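Local coordinates for tripeptidase (Staphylococcus aureus subsp. aureus, PDB 3RZA), which probably removes amino acids from short peptides such as tripeptides, acting as a metal-dependent exopeptidase of the M20 family, at residues E52-L57 with A135-V140. Numbering follows the deposited sequence.
Sequences EKFIAL and AAMLEV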
loop_
_atom_site.group_PDB
_atom_site.type_symbol
_atom_site.label_atom_id
_atom_site.label_comp_id
_atom_site.label_asym_id
_atom_site.label_seq_id
_atom_site.Cartn_x
_atom_site.Cartn_y
_atom_site.Cartn_z
ATOM N N GLU A 52 -7.134 -31.445 31.277
ATOM C CA GLU A 52 -7.418 -31.880 32.667
ATOM C C GLU A 52 -8.888 -31.747 33.079
ATOM O O GLU A 52 -9.384 -32.574 33.842
ATOM C CB GLU A 52 -6.592 -31.096 33.688
ATOM C CG GLU A 52 -5.046 -31.276 33.653
ATOM C CD GLU A 52 -4.588 -32.710 33.590
ATOM O OE1 GLU A 52 -5.162 -33.571 34.299
ATOM O OE2 GLU A 52 -3.646 -32.987 32.820
ATOM N N LYS A 53 -9.558 -30.692 32.608
ATOM C CA LYS A 53 -10.989 -30.528 32.852
ATOM C C LYS A 53 -11.805 -31.675 32.245
ATOM O O LYS A 53 -12.683 -32.204 32.909
ATOM C CB LYS A 53 -11.499 -29.186 32.347
ATOM C CG LYS A 53 -11.006 -28.030 33.175
ATOM C CD LYS A 53 -11.547 -26.695 32.722
ATOM C CE LYS A 53 -10.957 -25.558 33.567
ATOM N NZ LYS A 53 -11.400 -25.621 34.993
ATOM N N PHE A 54 -11.477 -32.076 31.015
ATOM C CA PHE A 54 -12.216 -33.165 30.337
ATOM C C PHE A 54 -11.953 -34.532 30.963
ATOM O O PHE A 54 -12.904 -35.287 31.186
ATOM C CB PHE A 54 -11.961 -33.175 28.803
ATOM C CG PHE A 54 -12.727 -32.121 28.074
ATOM C CD1 PHE A 54 -14.106 -32.252 27.897
ATOM C CD2 PHE A 54 -12.098 -30.972 27.597
ATOM C CE1 PHE A 54 -14.844 -31.265 27.237
ATOM C CE2 PHE A 54 -12.818 -29.984 26.943
ATOM C CZ PHE A 54 -14.200 -30.127 26.760
ATOM N N ILE A 55 -10.690 -34.818 31.288
ATOM C CA ILE A 55 -10.310 -36.056 31.991
ATOM C C ILE A 55 -10.971 -36.146 33.369
ATOM O O ILE A 55 -11.571 -37.165 33.692
ATOM C CB ILE A 55 -8.782 -36.198 32.182
ATOM C CG1 ILE A 55 -8.057 -36.341 30.848
ATOM C CG2 ILE A 55 -8.450 -37.452 33.034
ATOM C CD1 ILE A 55 -6.535 -36.292 30.985
ATOM N N ALA A 56 -10.888 -35.068 34.155
ATOM C CA ALA A 56 -11.547 -34.998 35.480
ATOM C C ALA A 56 -13.079 -35.246 35.441
ATOM O O ALA A 56 -13.647 -35.748 36.412
ATOM C CB ALA A 56 -11.252 -33.661 36.142
ATOM N N LEU A 57 -13.725 -34.903 34.317
ATOM C CA LEU A 57 -15.163 -35.198 34.082
ATOM C C LEU A 57 -15.452 -36.650 33.586
ATOM O O LEU A 57 -16.609 -36.973 33.328
ATOM C CB LEU A 57 -15.769 -34.161 33.097
ATOM C CG LEU A 57 -15.899 -32.721 33.628
ATOM C CD1 LEU A 57 -16.125 -31.754 32.513
ATOM C CD2 LEU A 57 -17.028 -32.619 34.633
ATOM N N ALA A 135 -17.438 -23.681 27.443
ATOM C CA ALA A 135 -18.060 -23.602 28.746
ATOM C C ALA A 135 -19.342 -24.440 28.780
ATOM O O ALA A 135 -19.523 -25.284 29.688
ATOM C CB ALA A 135 -18.349 -22.135 29.103
ATOM N N ALA A 136 -20.178 -24.242 27.756
ATOM C CA ALA A 136 -21.377 -25.055 27.522
ATOM C C ALA A 136 -21.090 -26.563 27.553
ATOM O O ALA A 136 -21.772 -27.324 28.267
ATOM C CB ALA A 136 -22.048 -24.645 26.191
HETATM N N MSE A 137 -20.057 -26.985 26.831
HETATM C CA MSE A 137 -19.624 -28.393 26.872
HETATM C C MSE A 137 -19.258 -28.879 28.289
HETATM O O MSE A 137 -19.732 -29.934 28.735
HETATM C CB MSE A 137 -18.407 -28.613 25.981
HETATM C CG MSE A 137 -18.636 -28.565 24.487
HETATM SE SE MSE A 137 -16.900 -28.594 23.626
HETATM C CE MSE A 137 -17.591 -28.569 21.886
ATOM N N LEU A 138 -18.422 -28.110 28.990
ATOM C CA LEU A 138 -17.926 -28.527 30.319
ATOM C C LEU A 138 -19.062 -28.630 31.343
ATOM O O LEU A 138 -19.139 -29.604 32.083
ATOM C CB LEU A 138 -16.822 -27.579 30.817
ATOM C CG LEU A 138 -15.521 -27.621 29.984
ATOM C CD1 LEU A 138 -14.657 -26.380 30.204
ATOM C CD2 LEU A 138 -14.739 -28.849 30.288
ATOM N N GLU A 139 -19.945 -27.635 31.351
ATOM C CA GLU A 139 -21.120 -27.645 32.208
ATOM C C GLU A 139 -22.026 -28.842 31.923
ATOM O O GLU A 139 -22.454 -29.511 32.850
ATOM C CB GLU A 139 -21.921 -26.332 32.040
ATOM C CG GLU A 139 -23.272 -26.271 32.794
ATOM C CD GLU A 139 -23.125 -26.430 34.306
ATOM O OE1 GLU A 139 -22.064 -26.049 34.866
ATOM O OE2 GLU A 139 -24.077 -26.919 34.942
ATOM N N VAL A 140 -22.335 -29.085 30.655
ATOM C CA VAL A 140 -23.176 -30.239 30.273
ATOM C C VAL A 140 -22.585 -31.570 30.768
ATOM O O VAL A 140 -23.314 -32.400 31.334
ATOM C CB VAL A 140 -23.453 -30.287 28.722
ATOM C CG1 VAL A 140 -24.000 -31.661 28.283
ATOM C CG2 VAL A 140 -24.416 -29.205 28.338
#
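Met-137, a selenomethionine, is the first residue of segment 135-140, on helix 128-147, to touch segment 52-57, with its SE 4.4 Å from CZ of Phe-54. The Met-137 side chain also touches Phe-156 and Ile-158 of strand 154-159. Phe-54 also touches Ile-158, so both residues pack on the central sheet of the zinc-bearing domain.

Leu-138 carries most of the contact. Its CG lies anti to the carbonyl carbon (chi1 -66°), which turns the branch toward helix 46-56. CD2 sits over one face of the Phe-54 ring, 3.9 Å from the ring centroid, in a CH-pi contact. The same methyl meets CB of Lys-53 at 3.9 Å and CD1 of Leu-57, also at 3.9 Å. CD1 of Leu-138 lies 4.0 Å from CD of Lys-53. The lysine offers only its aliphatic chain here; its NZ turns away to a salt bridge with Glu-32 of helix 23-34.

The short helical runs 52-56 and 135-140 are nearly parallel (22°), and their axes come within 10.7 Å. Further along helix 128-147, Lys-145 NZ bonds to Ala-56 O. Between the two segments themselves there is no hydrogen bond, and cohesion rests on apolar and CH-pi contacts, with one leucine methyl shared by three residues.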